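Local coordinates for protein GH26A (Muricauda sp. MAR_2010_75, PDB 6Q75) that probably hydrolyses glycosidic bonds in polysaccharides as a family 26 glycoside hydrolase, at residues N212-R224 with F237-D250. Numbering follows the deposited sequence.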
loop_
_atom_site.group_PDB
_atom_site.type_symbol
_atom_site.label_atom_id
_atom_site.label_comp_id
_atom_site.label_asym_id
_atom_site.label_seq_id
_atom_site.Cartn_x
_atom_site.Cartn_y
_atom_site.Cartn_z
ATOM N N ASN A 212 -9.465 -14.037 -1.970
ATOM C CA ASN A 212 -9.377 -14.206 -0.530
ATOM C C ASN A 212 -7.965 -14.085 0.011
ATOM O O ASN A 212 -7.757 -14.338 1.200
ATOM C CB ASN A 212 -9.976 -15.557 -0.133
ATOM C CG ASN A 212 -11.431 -15.634 -0.504
ATOM O OD1 ASN A 212 -12.163 -14.664 -0.293
ATOM N ND2 ASN A 212 -11.860 -16.753 -1.081
ATOM N N ASN A 213 -6.992 -13.789 -0.838
ATOM C CA ASN A 213 -5.602 -13.686 -0.429
ATOM C C ASN A 213 -5.168 -12.249 -0.175
ATOM O O ASN A 213 -3.967 -12.000 -0.021
ATOM C CB ASN A 213 -4.698 -14.319 -1.483
ATOM C CG ASN A 213 -4.782 -13.587 -2.800
ATOM O OD1 ASN A 213 -5.867 -13.120 -3.189
ATOM N ND2 ASN A 213 -3.649 -13.461 -3.493
ATOM N N LEU A 214 -6.096 -11.297 -0.131
ATOM C CA LEU A 214 -5.747 -9.894 0.070
ATOM C C LEU A 214 -5.891 -9.490 1.533
ATOM O O LEU A 214 -6.833 -9.900 2.217
ATOM C CB LEU A 214 -6.619 -8.986 -0.793
ATOM C CG LEU A 214 -6.750 -9.407 -2.264
ATOM C CD1 LEU A 214 -7.684 -8.475 -3.020
ATOM C CD2 LEU A 214 -5.377 -9.408 -2.915
ATOM N N ILE A 215 -4.890 -8.763 2.032
ATOM C CA ILE A 215 -4.977 -8.023 3.283
ATOM C C ILE A 215 -5.220 -6.573 2.903
ATOM O O ILE A 215 -4.414 -5.975 2.178
ATOM C CB ILE A 215 -3.687 -8.179 4.112
ATOM C CG1 ILE A 215 -3.602 -9.609 4.673
ATOM C CG2 ILE A 215 -3.638 -7.168 5.259
ATOM C CD1 ILE A 215 -2.214 -9.976 5.149
ATOM N N TRP A 216 -6.317 -5.989 3.379
ATOM C CA TRP A 216 -6.731 -4.687 2.868
ATOM C C TRP A 216 -6.062 -3.579 3.660
ATOM O O TRP A 216 -6.383 -3.358 4.834
ATOM C CB TRP A 216 -8.249 -4.538 2.887
ATOM C CG TRP A 216 -8.857 -5.350 1.766
ATOM C CD1 TRP A 216 -8.999 -6.709 1.709
ATOM C CD2 TRP A 216 -9.291 -4.847 0.493
ATOM N NE1 TRP A 216 -9.549 -7.074 0.497
ATOM C CE2 TRP A 216 -9.730 -5.949 -0.264
ATOM C CE3 TRP A 216 -9.389 -3.570 -0.061
ATOM C CZ2 TRP A 216 -10.230 -5.811 -1.556
ATOM C CZ3 TRP A 216 -9.889 -3.434 -1.340
ATOM C CH2 TRP A 216 -10.325 -4.556 -2.068
ATOM N N VAL A 217 -5.162 -2.853 3.002
ATOM C CA VAL A 217 -4.390 -1.805 3.664
ATOM C C VAL A 217 -4.956 -0.480 3.192
ATOM O O VAL A 217 -4.830 -0.127 2.011
ATOM C CB VAL A 217 -2.892 -1.890 3.362
ATOM C CG1 VAL A 217 -2.134 -0.779 4.174
ATOM C CG2 VAL A 217 -2.346 -3.288 3.700
ATOM N N TRP A 218 -5.560 0.259 4.125
ATOM C CA TRP A 218 -6.071 1.599 3.871
ATOM C C TRP A 218 -4.919 2.556 4.142
ATOM O O TRP A 218 -4.515 2.710 5.290
ATOM C CB TRP A 218 -7.265 1.867 4.786
ATOM C CG TRP A 218 -7.919 3.232 4.667
ATOM C CD1 TRP A 218 -8.952 3.597 3.826
ATOM C CD2 TRP A 218 -7.635 4.374 5.470
ATOM N NE1 TRP A 218 -9.309 4.907 4.057
ATOM C CE2 TRP A 218 -8.510 5.409 5.056
ATOM C CE3 TRP A 218 -6.711 4.635 6.497
ATOM C CZ2 TRP A 218 -8.487 6.675 5.627
ATOM C CZ3 TRP A 218 -6.694 5.906 7.061
ATOM C CH2 TRP A 218 -7.574 6.900 6.634
ATOM N N ASN A 219 -4.370 3.168 3.079
ATOM C CA ASN A 219 -3.072 3.857 3.128
ATOM C C ASN A 219 -3.314 5.334 2.811
ATOM O O ASN A 219 -3.476 5.700 1.643
ATOM C CB ASN A 219 -2.103 3.221 2.118
ATOM C CG ASN A 219 -0.627 3.615 2.330
ATOM O OD1 ASN A 219 0.266 2.880 1.907
ATOM N ND2 ASN A 219 -0.370 4.767 2.970
ATOM N N ALA A 220 -3.303 6.179 3.840
ATOM C CA ALA A 220 -3.524 7.608 3.685
ATOM C C ALA A 220 -2.192 8.348 3.578
ATOM O O ALA A 220 -1.117 7.749 3.508
ATOM C CB ALA A 220 -4.357 8.133 4.856
ATOM N N ASN A 221 -2.272 9.675 3.535
ATOM C CA ASN A 221 -1.107 10.558 3.623
ATOM C C ASN A 221 -1.102 11.279 4.962
ATOM O O ASN A 221 -2.149 11.597 5.511
ATOM C CB ASN A 221 -1.137 11.605 2.501
ATOM C CG ASN A 221 0.260 12.121 2.143
ATOM O OD1 ASN A 221 0.932 11.534 1.305
ATOM N ND2 ASN A 221 0.692 13.203 2.788
ATOM N N GLY A 222 0.090 11.571 5.500
ATOM C CA GLY A 222 0.134 12.473 6.626
ATOM C C GLY A 222 -0.606 13.773 6.334
ATOM O O GLY A 222 -0.424 14.381 5.271
ATOM N N PRO A 223 -1.469 14.217 7.250
ATOM C CA PRO A 223 -2.270 15.421 6.981
ATOM C C PRO A 223 -1.426 16.687 6.948
ATOM O O PRO A 223 -0.418 16.801 7.646
ATOM C CB PRO A 223 -3.262 15.468 8.145
ATOM C CG PRO A 223 -3.283 14.026 8.703
ATOM C CD PRO A 223 -1.863 13.553 8.510
ATOM N N ARG A 224 -1.868 17.660 6.147
ATOM C CA ARG A 224 -1.179 18.947 6.102
ATOM C C ARG A 224 -2.102 19.982 5.482
ATOM O O ARG A 224 -2.942 19.644 4.653
ATOM C CB ARG A 224 0.119 18.863 5.289
ATOM C CG ARG A 224 -0.118 18.552 3.824
ATOM C CD ARG A 224 0.945 17.659 3.306
ATOM N NE ARG A 224 1.023 17.632 1.849
ATOM C CZ ARG A 224 1.806 16.791 1.194
ATOM N NH1 ARG A 224 2.540 15.931 1.886
ATOM N NH2 ARG A 224 1.857 16.797 -0.131
ATOM N N PHE A 237 -12.131 9.875 5.464
ATOM C CA PHE A 237 -12.031 9.001 4.307
ATOM C C PHE A 237 -11.971 7.531 4.691
ATOM O O PHE A 237 -11.608 6.700 3.846
ATOM C CB PHE A 237 -10.809 9.377 3.476
ATOM C CG PHE A 237 -10.752 10.841 3.151
ATOM C CD1 PHE A 237 -10.113 11.722 4.008
ATOM C CD2 PHE A 237 -11.406 11.339 2.029
ATOM C CE1 PHE A 237 -10.082 13.072 3.726
ATOM C CE2 PHE A 237 -11.380 12.689 1.730
ATOM C CZ PHE A 237 -10.706 13.569 2.583
ATOM N N TYR A 238 -12.320 7.200 5.937
ATOM C CA TYR A 238 -12.183 5.837 6.444
ATOM C C TYR A 238 -13.487 5.077 6.236
ATOM O O TYR A 238 -14.537 5.527 6.715
ATOM C CB TYR A 238 -11.813 5.838 7.922
ATOM C CG TYR A 238 -11.504 4.461 8.461
ATOM C CD1 TYR A 238 -10.348 3.788 8.077
ATOM C CD2 TYR A 238 -12.357 3.834 9.367
ATOM C CE1 TYR A 238 -10.047 2.527 8.582
ATOM C CE2 TYR A 238 -12.073 2.551 9.872
ATOM C CZ TYR A 238 -10.910 1.915 9.466
ATOM O OH TYR A 238 -10.592 0.668 9.944
ATOM N N PRO A 239 -13.479 3.954 5.518
ATOM C CA PRO A 239 -14.738 3.299 5.137
ATOM C C PRO A 239 -15.345 2.410 6.218
ATOM O O PRO A 239 -16.404 1.822 5.984
ATOM C CB PRO A 239 -14.315 2.460 3.927
ATOM C CG PRO A 239 -12.886 2.068 4.261
ATOM C CD PRO A 239 -12.296 3.279 4.950
ATOM N N GLY A 240 -14.716 2.286 7.365
ATOM C CA GLY A 240 -15.219 1.456 8.442
ATOM C C GLY A 240 -14.370 0.211 8.620
ATOM O O GLY A 240 -13.752 -0.296 7.672
ATOM N N HIS A 241 -14.375 -0.324 9.847
ATOM C CA HIS A 241 -13.516 -1.454 10.180
ATOM C C HIS A 241 -13.884 -2.708 9.404
ATOM O O HIS A 241 -13.034 -3.584 9.221
ATOM C CB HIS A 241 -13.603 -1.736 11.683
ATOM C CG HIS A 241 -13.199 -0.566 12.520
ATOM N ND1 HIS A 241 -11.982 0.065 12.371
ATOM C CD2 HIS A 241 -13.861 0.112 13.488
ATOM C CE1 HIS A 241 -11.902 1.071 13.224
ATOM N NE2 HIS A 241 -13.025 1.114 13.922
ATOM N N LYS A 242 -15.119 -2.806 8.917
ATOM C CA LYS A 242 -15.518 -3.993 8.184
ATOM C C LYS A 242 -14.736 -4.177 6.883
ATOM O O LYS A 242 -14.655 -5.301 6.360
ATOM C CB LYS A 242 -17.020 -3.859 7.912
ATOM C CG LYS A 242 -17.589 -4.747 6.862
ATOM C CD LYS A 242 -19.017 -4.365 6.573
ATOM C CE LYS A 242 -19.659 -5.427 5.696
ATOM N NZ LYS A 242 -20.955 -5.878 6.244
ATOM N N TYR A 243 -14.126 -3.111 6.367
ATOM C CA TYR A 243 -13.510 -3.121 5.047
ATOM C C TYR A 243 -12.006 -2.915 5.077
ATOM O O TYR A 243 -11.401 -2.764 4.005
ATOM C CB TYR A 243 -14.116 -2.019 4.169
ATOM C CG TYR A 243 -15.591 -2.241 3.935
ATOM C CD1 TYR A 243 -16.021 -3.230 3.079
ATOM C CD2 TYR A 243 -16.542 -1.452 4.564
ATOM C CE1 TYR A 243 -17.373 -3.451 2.864
ATOM C CE2 TYR A 243 -17.894 -1.664 4.346
ATOM C CZ TYR A 243 -18.301 -2.662 3.499
ATOM O OH TYR A 243 -19.646 -2.890 3.279
ATOM N N VAL A 244 -11.384 -2.877 6.253
ATOM C CA VAL A 244 -9.965 -2.523 6.358
ATOM C C VAL A 244 -9.295 -3.481 7.343
ATOM O O VAL A 244 -9.810 -3.689 8.445
ATOM C CB VAL A 244 -9.780 -1.062 6.823
ATOM C CG1 VAL A 244 -8.287 -0.758 7.040
ATOM C CG2 VAL A 244 -10.411 -0.061 5.831
ATOM N N ASP A 245 -8.143 -4.061 6.955
ATOM C CA ASP A 245 -7.335 -4.902 7.844
ATOM C C ASP A 245 -6.248 -4.107 8.560
ATOM O O ASP A 245 -5.986 -4.338 9.745
ATOM C CB ASP A 245 -6.652 -6.025 7.049
ATOM C CG ASP A 245 -7.628 -7.121 6.593
ATOM O OD1 ASP A 245 -8.317 -7.743 7.449
ATOM O OD2 ASP A 245 -7.704 -7.352 5.363
ATOM N N ILE A 246 -5.588 -3.209 7.846
ATOM C CA ILE A 246 -4.415 -2.496 8.357
ATOM C C ILE A 246 -4.544 -1.048 7.921
ATOM O O ILE A 246 -4.954 -0.780 6.787
ATOM C CB ILE A 246 -3.124 -3.134 7.812
ATOM C CG1 ILE A 246 -3.016 -4.586 8.277
ATOM C CG2 ILE A 246 -1.867 -2.318 8.263
ATOM C CD1 ILE A 246 -1.680 -5.182 8.055
ATOM N N LEU A 247 -4.168 -0.101 8.796
ATOM C CA LEU A 247 -4.134 1.310 8.419
ATOM C C LEU A 247 -2.694 1.765 8.234
ATOM O O LEU A 247 -1.792 1.318 8.937
ATOM C CB LEU A 247 -4.843 2.214 9.449
ATOM C CG LEU A 247 -6.365 2.044 9.606
ATOM C CD1 LEU A 247 -6.741 0.768 10.332
ATOM C CD2 LEU A 247 -7.010 3.281 10.281
ATOM N N ALA A 248 -2.463 2.577 7.215
ATOM C CA ALA A 248 -1.105 2.976 6.913
ATOM C C ALA A 248 -1.101 4.437 6.517
ATOM O O ALA A 248 -2.127 5.013 6.145
ATOM C CB ALA A 248 -0.499 2.138 5.781
ATOM N N THR A 249 0.077 5.032 6.592
ATOM C CA THR A 249 0.225 6.405 6.133
ATOM C C THR A 249 1.596 6.576 5.496
ATOM O O THR A 249 2.515 5.783 5.722
ATOM C CB THR A 249 0.001 7.411 7.270
ATOM O OG1 THR A 249 -0.199 8.715 6.702
ATOM C CG2 THR A 249 1.179 7.431 8.198
ATOM N N ASP A 250 1.709 7.615 4.668
ATOM C CA ASP A 250 2.919 7.937 3.926
ATOM C C ASP A 250 3.559 9.152 4.574
ATOM O O ASP A 250 2.888 10.175 4.765
ATOM C CB ASP A 250 2.611 8.224 2.443
ATOM C CG ASP A 250 2.102 6.976 1.707
ATOM O OD1 ASP A 250 2.119 5.882 2.299
ATOM O OD2 ASP A 250 1.703 7.079 0.547
HETATM O O HOH W 1 -8.752 -9.436 4.420
#
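Trp218 meets Phe237, Tyr238 and Pro239 with its indole and makes the largest single contribution to the contact between strand 214-221 and the 237-250 segment. Its indole N-H reaches the backbone carbonyl of Phe237 (NE1 to O 2.9 Å), coming from above the carbonyl plane rather than on a lone pair. CD1 of Tyr238 stands 3.8 Å above the centre of one indole face, and the ring planes meet at 86°, an edge-to-face pair. Pro239 CD lies 3.5 Å from Trp218 CD1, and Val244 CG1 packs on Trp218 CB. With CG anti to the backbone N (chi1 179°), the indole extends across to the 237-239 loop. Replacing this indole by an alanine would remove the donor to the Phe237 carbonyl and is likely to open a gap beside the Tyr238 edge.

Behind this packing runs a parallel ladder: Trp218 N donates to Ile246 O, Ala248 N to Trp218 O and Ala220 N to Ala248 O. At its start, the N-H groups of Asp245 and Ile246 converge on Trp216 O, while Asp245 OD2 takes the Trp216 N-H through its anti lone pair (2.8 Å, nearly straight). Val24 N hydrogen-bonds to the other oxygen, OD1, so each carboxylate oxygen has a backbone donor. On the face bearing Val217 and Ala248, Asn219 ND2 meets Asp250 OD1 at 2.8 Å from above the carboxylate plane; Arg173 holds the amide oxygen OD1 of Asn219. Asp250 lies near a bound Tris molecule, which may mark a pocket. The strand axes cross at -28°, as adjoining strands within the closed parallel sheet of a (beta/alpha)8 barrel, the fold of family 26 glycoside hydrolases.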